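Local coordinates for glucose-6-phosphate isomerase like protein (Thermus thermophilus, PDB 1WIW) that probably interconverts aldose and ketose sugar phosphates, acting on glucose 6-phosphate and perhaps mannose 6-phosphate, at residues E46-F49 / A50-S54; Y114-F117 / L118-T122; E126-R129 / S130-A134; S197-E200 / F201-V204. All blocks are in the same frame, centred on the assembly; numbering follows the deposited sequence.

Interaction 1 of 4, residues E46-F49 / A50-S54; sequences EGQF and AALLS
Glu46 O and Ala50 N are joined by a water, which donates to the carbonyl at 2.6 Å from Glu46 O and accepts the amide at 2.9 Å from Ala50 N. The water stands in for the direct i to i-4 bond at the first turn, bridging Ala50 N to the carbonyl four residues before it. The regular bonds begin one residue further on, with Ala51 N to Gly47 O at 3.1 Å, followed by Leu52 N to Gln48 O. Here strand 39-45 passes into helix 48-54 within a beta-alpha-beta unit whose next strand is 64-70, and Gly47 and Ala50 fit a Rossmann-type glycine-rich turn, though that match is unconfirmed. Ala50 turns its methyl to Tyr114 and Leu115 of helix 110-121.

Phe49 and Leu53, one turn apart, carry the apolar part. Having CG anti to the backbone N (chi1 -173°) brings the Phe49 ring beside its own carbonyl and along the helix, where Leu53 CD2 sits over the centre of one face in a CH-pi contact; the modelled spacing is too tight to be taken literally. Both side chains also reach Phe172 and Val255. An alanine in place of Phe49 would probably leave Leu53 CD2 without the ring face beneath it and open a gap toward Phe172 and Val255. Gln48 and Leu52 run alongside one another in the same direction, with Gln48 CG 3.9 Å from Leu52 CD2. Further along, Ser54 OG turns back to donate to Ala51 O at 2.6 Å, 29° out of the carbonyl plane.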
loop_
_atom_site.group_PDB
_atom_site.type_symbol
_atom_site.label_atom_id
_atom_site.label_comp_id
_atom_site.label_asym_id
_atom_site.label_seq_id
_atom_site.Cartn_x
_atom_site.Cartn_y
_atom_site.Cartn_z
ATOM N N GLU B 46 2.383 -3.244 -14.474
ATOM C CA GLU B 46 2.471 -4.700 -14.511
ATOM C C GLU B 46 3.875 -5.227 -14.249
ATOM O O GLU B 46 4.076 -6.436 -14.148
ATOM C CB GLU B 46 1.976 -5.222 -15.867
ATOM C CG GLU B 46 0.462 -5.087 -16.075
ATOM C CD GLU B 46 0.013 -5.471 -17.483
ATOM O OE1 GLU B 46 0.758 -6.205 -18.173
ATOM O OE2 GLU B 46 -1.094 -5.048 -17.889
ATOM N N GLY B 47 4.846 -4.323 -14.140
ATOM C CA GLY B 47 6.210 -4.751 -13.891
ATOM C C GLY B 47 6.738 -4.425 -12.502
ATOM O O GLY B 47 7.802 -4.913 -12.113
ATOM N N GLN B 48 6.003 -3.619 -11.742
ATOM C CA GLN B 48 6.459 -3.224 -10.410
ATOM C C GLN B 48 6.607 -4.353 -9.390
ATOM O O GLN B 48 7.641 -4.471 -8.733
ATOM C CB GLN B 48 5.544 -2.153 -9.824
ATOM C CG GLN B 48 6.040 -1.659 -8.476
ATOM C CD GLN B 48 5.158 -0.595 -7.873
ATOM O OE1 GLN B 48 5.078 0.528 -8.379
ATOM N NE2 GLN B 48 4.484 -0.939 -6.782
ATOM N N PHE B 49 5.572 -5.171 -9.250
ATOM C CA PHE B 49 5.610 -6.274 -8.295
ATOM C C PHE B 49 6.808 -7.186 -8.562
ATOM O O PHE B 49 7.530 -7.569 -7.638
ATOM C CB PHE B 49 4.302 -7.067 -8.381
ATOM C CG PHE B 49 4.149 -8.126 -7.324
ATOM C CD1 PHE B 49 4.276 -7.808 -5.973
ATOM C CD2 PHE B 49 3.845 -9.436 -7.678
ATOM C CE1 PHE B 49 4.100 -8.782 -4.992
ATOM C CE2 PHE B 49 3.668 -10.420 -6.708
ATOM C CZ PHE B 49 3.796 -10.092 -5.362
ATOM N N ALA B 50 7.018 -7.521 -9.832
ATOM C CA ALA B 50 8.115 -8.398 -10.231
ATOM C C ALA B 50 9.470 -7.780 -9.895
ATOM O O ALA B 50 10.387 -8.471 -9.443
ATOM C CB ALA B 50 8.023 -8.691 -11.733
ATOM N N ALA B 51 9.596 -6.477 -10.120
ATOM C CA ALA B 51 10.842 -5.778 -9.823
ATOM C C ALA B 51 11.157 -5.920 -8.334
ATOM O O ALA B 51 12.291 -6.205 -7.953
ATOM C CB ALA B 51 10.721 -4.304 -10.197
ATOM N N LEU B 52 10.147 -5.730 -7.495
ATOM C CA LEU B 52 10.334 -5.842 -6.050
ATOM C C LEU B 52 10.645 -7.272 -5.618
ATOM O O LEU B 52 11.513 -7.493 -4.775
ATOM C CB LEU B 52 9.092 -5.324 -5.313
ATOM C CG LEU B 52 8.975 -3.798 -5.172
ATOM C CD1 LEU B 52 10.091 -3.293 -4.267
ATOM C CD2 LEU B 52 9.053 -3.117 -6.532
ATOM N N LEU B 53 9.938 -8.237 -6.198
ATOM C CA LEU B 53 10.145 -9.649 -5.878
ATOM C C LEU B 53 11.561 -10.115 -6.163
ATOM O O LEU B 53 12.103 -10.940 -5.435
ATOM C CB LEU B 53 9.192 -10.539 -6.678
ATOM C CG LEU B 53 7.888 -10.954 -6.013
ATOM C CD1 LEU B 53 8.173 -11.711 -4.716
ATOM C CD2 LEU B 53 7.074 -9.716 -5.746
ATOM N N SER B 54 12.144 -9.600 -7.240
ATOM C CA SER B 54 13.496 -9.972 -7.633
ATOM C C SER B 54 14.510 -9.590 -6.559
ATOM O O SER B 54 15.555 -10.219 -6.430
ATOM C CB SER B 54 13.870 -9.279 -8.943
ATOM O OG SER B 54 14.111 -7.899 -8.718
HETATM O O HOH W 1 4.889 -7.182 -11.777
#

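Interaction 2 of 4, residues Y114-F117 / L118-T122; sequences YLRF and LLLAT
Leu119 lies against Leu115 one helical turn earlier, and each of its atoms finds part of that residue. Its CB is 3.6 Å from Leu115 O, and CG comes closer, to 3.3 Å from the same Leu115 O, which also accepts the Leu119 amide in a nearly straight bond. Beyond the branch the two methyls part: Leu119 CD1 meets Leu115 CG at 4.1 Å, and Leu119 CD2 meets Leu115 CD1 at 4.1 Å. The pairing follows from unlike torsions, Leu115 holding CG beside its carbonyl (chi1 177°) and Leu119 holding it beside the backbone N (chi1 -64°). An alanine instead of Leu119 is likely to leave Leu115 CD1 without its apolar mate and a gap facing Leu128.

Arg116 and Leu120 repeat the spacing with a polar end, Leu120 CD1 lying 4.0 Å from Arg116 CG and over a face of the guanidinium, whose NH2 is bonded to Gly28 O. At the C-terminal end the helix loosens: the Ala121 N to Phe117 O bond is bent to 133°, and Thr122 OG1 donates to Leu118 O at 2.7 Å as the chain leaves helical geometry. Leu118 and Ala121 touch strand 64-70, whereas Leu119 and Leu120 touch helix 125-139, as expected of a buried helix layered on the parallel sheet of an alpha/beta SIS-type domain.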
loop_
_atom_site.group_PDB
_atom_site.type_symbol
_atom_site.label_atom_id
_atom_site.label_comp_id
_atom_site.label_asym_id
_atom_site.label_seq_id
_atom_site.Cartn_x
_atom_site.Cartn_y
_atom_site.Cartn_z
ATOM N N TYR B 114 7.073 -10.969 -16.259
ATOM C CA TYR B 114 8.173 -10.034 -16.008
ATOM C C TYR B 114 9.187 -10.693 -15.070
ATOM O O TYR B 114 10.397 -10.625 -15.301
ATOM C CB TYR B 114 7.675 -8.736 -15.354
ATOM C CG TYR B 114 7.069 -7.720 -16.304
ATOM C CD1 TYR B 114 5.701 -7.706 -16.565
ATOM C CD2 TYR B 114 7.866 -6.757 -16.923
ATOM C CE1 TYR B 114 5.135 -6.750 -17.423
ATOM C CE2 TYR B 114 7.319 -5.800 -17.779
ATOM C CZ TYR B 114 5.954 -5.801 -18.026
ATOM O OH TYR B 114 5.410 -4.856 -18.869
ATOM N N LEU B 115 8.688 -11.324 -14.008
ATOM C CA LEU B 115 9.560 -11.985 -13.035
ATOM C C LEU B 115 10.385 -13.093 -13.680
ATOM O O LEU B 115 11.589 -13.202 -13.436
ATOM C CB LEU B 115 8.738 -12.570 -11.880
ATOM C CG LEU B 115 9.559 -13.344 -10.834
ATOM C CD1 LEU B 115 10.583 -12.431 -10.174
ATOM C CD2 LEU B 115 8.634 -13.929 -9.801
ATOM N N ARG B 116 9.729 -13.909 -14.500
ATOM C CA ARG B 116 10.398 -15.003 -15.196
ATOM C C ARG B 116 11.566 -14.462 -16.020
ATOM O O ARG B 116 12.661 -15.027 -16.017
ATOM C CB ARG B 116 9.398 -15.732 -16.100
ATOM C CG ARG B 116 10.000 -16.813 -17.006
ATOM C CD ARG B 116 8.908 -17.773 -17.478
ATOM N NE ARG B 116 9.386 -18.769 -18.437
ATOM C CZ ARG B 116 9.522 -18.545 -19.742
ATOM N NH1 ARG B 116 9.963 -19.510 -20.547
ATOM N NH2 ARG B 116 9.208 -17.354 -20.246
ATOM N N PHE B 117 11.335 -13.354 -16.713
ATOM C CA PHE B 117 12.384 -12.750 -17.523
ATOM C C PHE B 117 13.552 -12.309 -16.649
ATOM O O PHE B 117 14.706 -12.602 -16.963
ATOM C CB PHE B 117 11.834 -11.557 -18.311
ATOM C CG PHE B 117 12.871 -10.856 -19.149
ATOM C CD1 PHE B 117 13.560 -9.752 -18.652
ATOM C CD2 PHE B 117 13.170 -11.312 -20.432
ATOM C CE1 PHE B 117 14.533 -9.108 -19.424
ATOM C CE2 PHE B 117 14.141 -10.678 -21.211
ATOM C CZ PHE B 117 14.822 -9.574 -20.707
ATOM N N LEU B 118 13.257 -11.613 -15.551
ATOM C CA LEU B 118 14.306 -11.146 -14.641
ATOM C C LEU B 118 15.121 -12.285 -14.040
ATOM O O LEU B 118 16.344 -12.200 -13.958
ATOM C CB LEU B 118 13.718 -10.300 -13.505
ATOM C CG LEU B 118 13.256 -8.882 -13.846
ATOM C CD1 LEU B 118 12.837 -8.152 -12.576
ATOM C CD2 LEU B 118 14.390 -8.127 -14.521
ATOM N N LEU B 119 14.454 -13.354 -13.618
ATOM C CA LEU B 119 15.178 -14.476 -13.037
ATOM C C LEU B 119 16.100 -15.112 -14.076
ATOM O O LEU B 119 17.245 -15.449 -13.774
ATOM C CB LEU B 119 14.202 -15.520 -12.479
ATOM C CG LEU B 119 13.309 -15.060 -11.318
ATOM C CD1 LEU B 119 12.493 -16.238 -10.800
ATOM C CD2 LEU B 119 14.168 -14.486 -10.198
ATOM N N LEU B 120 15.606 -15.268 -15.299
ATOM C CA LEU B 120 16.403 -15.858 -16.372
ATOM C C LEU B 120 17.514 -14.918 -16.831
ATOM O O LEU B 120 18.548 -15.364 -17.339
ATOM C CB LEU B 120 15.514 -16.210 -17.566
ATOM C CG LEU B 120 14.532 -17.369 -17.391
ATOM C CD1 LEU B 120 13.622 -17.462 -18.600
ATOM C CD2 LEU B 120 15.302 -18.662 -17.214
ATOM N N ALA B 121 17.297 -13.619 -16.652
ATOM C CA ALA B 121 18.276 -12.618 -17.054
ATOM C C ALA B 121 19.375 -12.435 -16.010
ATOM O O ALA B 121 20.452 -11.920 -16.316
ATOM C CB ALA B 121 17.581 -11.282 -17.304
ATOM N N THR B 122 19.103 -12.854 -14.780
ATOM C CA THR B 122 20.073 -12.696 -13.700
ATOM C C THR B 122 20.651 -14.011 -13.174
ATOM O O THR B 122 21.107 -14.081 -12.035
ATOM C CB THR B 122 19.447 -11.914 -12.523
ATOM O OG1 THR B 122 18.260 -12.583 -12.084
ATOM C CG2 THR B 122 19.093 -10.491 -12.951
#

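Interaction 3 of 4, residues E126-R129 / S130-A134; sequences EVLR and SVDEA
Arg129 and Glu133 form the ionic part of this contact, an i to i+4 salt bridge along the exposed flank of the helix. Its bond is long, 3.3 Å from Arg129 NH1 to Glu133 OE1, and it meets the carboxylate on the anti side, although OE1 stays close to the guanidinium plane. The two flat groups are turned 51° apart and are joined by the single NH1 to OE1 bond. Arg129 bends at chi3 (-94°) to bring its NH1 to Glu133, and the same Glu133 OE1 rests 3.2 Å from Arg129 CG. Both residues are exposed.

Among the uncharged hydrogen bonds, Val127 O is gripped twice. Ser130 OG donates to it at 2.6 Å, in the carbonyl plane on a lone pair, and Val131 N gives the regular helical bond to Val127 O at 3.1 Å. The hydroxyl gets there because OG stands between its own backbone N and carbonyl carbon (chi1 71°), and it has a second partner in Asn250 ND2. Asp132 N to Leu128 O, at 2.9 Å, is almost straight.

The mixed contact is Leu128 with Asp132: Leu128 CD1 lies 3.7 Å from OD2 of Asp132, an oxygen whose hydrogen-bond partner is Tyr112 OH. Around the helix the faces are divided, Leu128 packing on Arg116, Leu119 and Leu120 of helix 110-121, Val131 on Leu252 and Met256 of helix 251-272, and Val127 touching both helices.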
loop_
_atom_site.group_PDB
_atom_site.type_symbol
_atom_site.label_atom_id
_atom_site.label_comp_id
_atom_site.label_asym_id
_atom_site.label_seq_id
_atom_site.Cartn_x
_atom_site.Cartn_y
_atom_site.Cartn_z
ATOM N N GLU B 126 17.218 -21.762 -11.373
ATOM C CA GLU B 126 16.742 -22.696 -10.359
ATOM C C GLU B 126 15.631 -22.099 -9.513
ATOM O O GLU B 126 14.690 -22.794 -9.146
ATOM C CB GLU B 126 17.891 -23.161 -9.464
ATOM C CG GLU B 126 18.869 -24.090 -10.167
ATOM C CD GLU B 126 18.173 -25.153 -11.003
ATOM O OE1 GLU B 126 17.282 -25.854 -10.476
ATOM O OE2 GLU B 126 18.521 -25.289 -12.193
ATOM N N VAL B 127 15.738 -20.814 -9.199
ATOM C CA VAL B 127 14.699 -20.156 -8.423
ATOM C C VAL B 127 13.415 -20.195 -9.249
ATOM O O VAL B 127 12.341 -20.500 -8.731
ATOM C CB VAL B 127 15.052 -18.687 -8.132
ATOM C CG1 VAL B 127 13.919 -18.025 -7.367
ATOM C CG2 VAL B 127 16.335 -18.614 -7.329
ATOM N N LEU B 128 13.538 -19.879 -10.536
ATOM C CA LEU B 128 12.390 -19.894 -11.440
ATOM C C LEU B 128 11.768 -21.285 -11.469
ATOM O O LEU B 128 10.548 -21.427 -11.481
ATOM C CB LEU B 128 12.813 -19.491 -12.857
ATOM C CG LEU B 128 11.739 -19.628 -13.946
ATOM C CD1 LEU B 128 10.557 -18.699 -13.639
ATOM C CD2 LEU B 128 12.344 -19.292 -15.303
ATOM N N ARG B 129 12.604 -22.317 -11.483
ATOM C CA ARG B 129 12.076 -23.672 -11.499
ATOM C C ARG B 129 11.200 -23.943 -10.275
ATOM O O ARG B 129 10.164 -24.589 -10.393
ATOM C CB ARG B 129 13.206 -24.710 -11.567
ATOM C CG ARG B 129 12.693 -26.146 -11.467
ATOM C CD ARG B 129 13.772 -27.185 -11.757
ATOM N NE ARG B 129 13.767 -27.605 -13.155
ATOM C CZ ARG B 129 12.760 -28.253 -13.743
ATOM N NH1 ARG B 129 11.668 -28.560 -13.051
ATOM N NH2 ARG B 129 12.842 -28.591 -15.024
ATOM N N SER B 130 11.601 -23.442 -9.105
ATOM C CA SER B 130 10.810 -23.665 -7.892
ATOM C C SER B 130 9.466 -22.926 -7.985
ATOM O O SER B 130 8.451 -23.392 -7.465
ATOM C CB SER B 130 11.577 -23.208 -6.643
ATOM O OG SER B 130 11.668 -21.795 -6.567
ATOM N N VAL B 131 9.467 -21.773 -8.647
ATOM C CA VAL B 131 8.237 -21.000 -8.826
ATOM C C VAL B 131 7.289 -21.770 -9.753
ATOM O O VAL B 131 6.117 -21.965 -9.443
ATOM C CB VAL B 131 8.534 -19.624 -9.452
ATOM C CG1 VAL B 131 7.238 -18.982 -9.958
ATOM C CG2 VAL B 131 9.208 -18.725 -8.428
ATOM N N ASP B 132 7.809 -22.193 -10.902
ATOM C CA ASP B 132 7.015 -22.952 -11.866
ATOM C C ASP B 132 6.475 -24.239 -11.241
ATOM O O ASP B 132 5.326 -24.618 -11.467
ATOM C CB ASP B 132 7.868 -23.299 -13.091
ATOM C CG ASP B 132 8.159 -22.091 -13.967
ATOM O OD1 ASP B 132 8.939 -22.230 -14.932
ATOM O OD2 ASP B 132 7.605 -21.008 -13.697
ATOM N N GLU B 133 7.310 -24.921 -10.465
ATOM C CA GLU B 133 6.890 -26.166 -9.821
ATOM C C GLU B 133 5.714 -25.916 -8.882
ATOM O O GLU B 133 4.754 -26.682 -8.858
ATOM C CB GLU B 133 8.063 -26.781 -9.051
ATOM C CG GLU B 133 9.106 -27.419 -9.958
ATOM C CD GLU B 133 10.394 -27.768 -9.236
ATOM O OE1 GLU B 133 11.217 -28.502 -9.825
ATOM O OE2 GLU B 133 10.595 -27.304 -8.091
ATOM N N ALA B 134 5.798 -24.836 -8.116
ATOM C CA ALA B 134 4.746 -24.468 -7.178
ATOM C C ALA B 134 3.447 -24.122 -7.912
ATOM O O ALA B 134 2.361 -24.539 -7.505
ATOM C CB ALA B 134 5.203 -23.288 -6.332
#

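Interaction 4 of 4, residues S197-E200 / F201-V204; sequences SALE and FFLV
Phe202 lays its ring under the carbonyl of Ala198, with Ala198 O 3.3 Å above the ring plane and displaced toward the rim. A first torsion that sets CG beside the backbone N (chi1 -61°) swings the ring back along the helix to that place, while Ala198 O still accepts Phe202 N at 3.0 Å in its carbonyl plane. Leu199 adopts the same first torsion and crosses the ring obliquely, Leu199 CD2 touching Phe202 CD1 at 3.8 Å, and Ala198 CB approaches the far carbon CZ of Phe202. Phe201 chooses the other course: with CG anti to the backbone N (chi1 175°), its ring leads off toward Pro194 and Pro195.

Glu200 folds at chi2, which brings its OE1 3.9 Å from Leu203 CD1 and leaves OE2 to bond Leu74 N of the second subunit. One turn on, Val204 CG2 presses to 3.2 Å from Glu200 O, whose carbonyl also accepts Val204 N. Ser197, just before the helix, makes no capping bond with its side chain; its OG is bonded to Tyr72 O of the second subunit.

Ala198, Leu199 and Phe202 face their own domain, Phe202 edge-to-face with Tyr168, whereas Phe201 and Leu203 pack on Ala184 and Leu74 of the second subunit. With the bonds from Ser197 and Glu200, this short helix therefore brings mixed polar and apolar chemistry to the dimer interface.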
loop_
_atom_site.group_PDB
_atom_site.type_symbol
_atom_site.label_atom_id
_atom_site.label_comp_id
_atom_site.label_asym_id
_atom_site.label_seq_id
_atom_site.Cartn_x
_atom_site.Cartn_y
_atom_site.Cartn_z
ATOM N N SER B 197 1.785 -0.728 9.665
ATOM C CA SER B 197 1.584 -1.272 11.009
ATOM C C SER B 197 0.254 -2.007 10.949
ATOM O O SER B 197 -0.761 -1.521 11.451
ATOM C CB SER B 197 1.500 -0.150 12.055
ATOM O OG SER B 197 2.710 0.583 12.138
ATOM N N ALA B 198 0.269 -3.182 10.326
ATOM C CA ALA B 198 -0.939 -3.971 10.143
ATOM C C ALA B 198 -1.665 -4.456 11.396
ATOM O O ALA B 198 -2.877 -4.280 11.517
ATOM C CB ALA B 198 -0.637 -5.158 9.234
ATOM N N LEU B 199 -0.943 -5.070 12.326
ATOM C CA LEU B 199 -1.585 -5.597 13.525
ATOM C C LEU B 199 -2.249 -4.513 14.383
ATOM O O LEU B 199 -3.332 -4.724 14.920
ATOM C CB LEU B 199 -0.574 -6.402 14.352
ATOM C CG LEU B 199 0.096 -7.558 13.591
ATOM C CD1 LEU B 199 0.997 -8.343 14.532
ATOM C CD2 LEU B 199 -0.964 -8.478 12.993
ATOM N N GLU B 200 -1.607 -3.358 14.506
ATOM C CA GLU B 200 -2.183 -2.262 15.285
ATOM C C GLU B 200 -3.504 -1.863 14.625
ATOM O O GLU B 200 -4.497 -1.589 15.299
ATOM C CB GLU B 200 -1.225 -1.065 15.309
ATOM C CG GLU B 200 0.118 -1.358 15.972
ATOM C CD GLU B 200 0.029 -1.441 17.486
ATOM O OE1 GLU B 200 -1.097 -1.573 18.016
ATOM O OE2 GLU B 200 1.089 -1.383 18.148
ATOM N N PHE B 201 -3.491 -1.841 13.296
ATOM C CA PHE B 201 -4.654 -1.493 12.495
ATOM C C PHE B 201 -5.818 -2.447 12.791
ATOM O O PHE B 201 -6.960 -2.014 13.000
ATOM C CB PHE B 201 -4.267 -1.566 11.014
ATOM C CG PHE B 201 -5.409 -1.352 10.064
ATOM C CD1 PHE B 201 -5.926 -0.080 9.844
ATOM C CD2 PHE B 201 -5.951 -2.424 9.363
ATOM C CE1 PHE B 201 -6.967 0.123 8.938
ATOM C CE2 PHE B 201 -6.993 -2.234 8.455
ATOM C CZ PHE B 201 -7.500 -0.954 8.244
ATOM N N PHE B 202 -5.524 -3.743 12.816
ATOM C CA PHE B 202 -6.546 -4.751 13.080
ATOM C C PHE B 202 -7.186 -4.557 14.456
ATOM O O PHE B 202 -8.379 -4.771 14.627
ATOM C CB PHE B 202 -5.935 -6.151 12.999
ATOM C CG PHE B 202 -5.358 -6.495 11.649
ATOM C CD1 PHE B 202 -4.375 -7.473 11.536
ATOM C CD2 PHE B 202 -5.811 -5.863 10.492
ATOM C CE1 PHE B 202 -3.847 -7.821 10.287
ATOM C CE2 PHE B 202 -5.291 -6.202 9.239
ATOM C CZ PHE B 202 -4.305 -7.186 9.137
ATOM N N LEU B 203 -6.373 -4.150 15.425
ATOM C CA LEU B 203 -6.818 -3.941 16.800
ATOM C C LEU B 203 -7.744 -2.758 17.042
ATOM O O LEU B 203 -8.723 -2.883 17.773
ATOM C CB LEU B 203 -5.606 -3.788 17.724
ATOM C CG LEU B 203 -4.794 -5.030 18.081
ATOM C CD1 LEU B 203 -3.489 -4.618 18.735
ATOM C CD2 LEU B 203 -5.609 -5.920 19.019
ATOM N N VAL B 204 -7.448 -1.615 16.432
ATOM C CA VAL B 204 -8.258 -0.419 16.663
ATOM C C VAL B 204 -9.178 0.051 15.543
ATOM O O VAL B 204 -10.226 0.643 15.809
ATOM C CB VAL B 204 -7.357 0.773 17.064
ATOM C CG1 VAL B 204 -6.690 0.493 18.403
ATOM C CG2 VAL B 204 -6.305 1.010 15.997
#

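How the interactions relate
Interactions 1, 2 and 3 form a connected series, while interaction 4 stands apart, its centre about 26 Å from that of interaction 1 and farther from the others. Helix 110-121 of interaction 2 is the middle member and the most buried: it meets Ala50 of interaction 1 through Tyr114 and Leu115, and Leu128 of interaction 3 through Arg116, Leu119 and Leu120. Its side-chain contacts are largely apolar, with Arg116 the exception. Interactions 1 and 3 are partly exposed, the former with a water at the helix start, the latter with an ion pair on its outer flank. Interaction 4, in the C-terminal SIS domain, is the one contact of the four placed largely at the subunit interface.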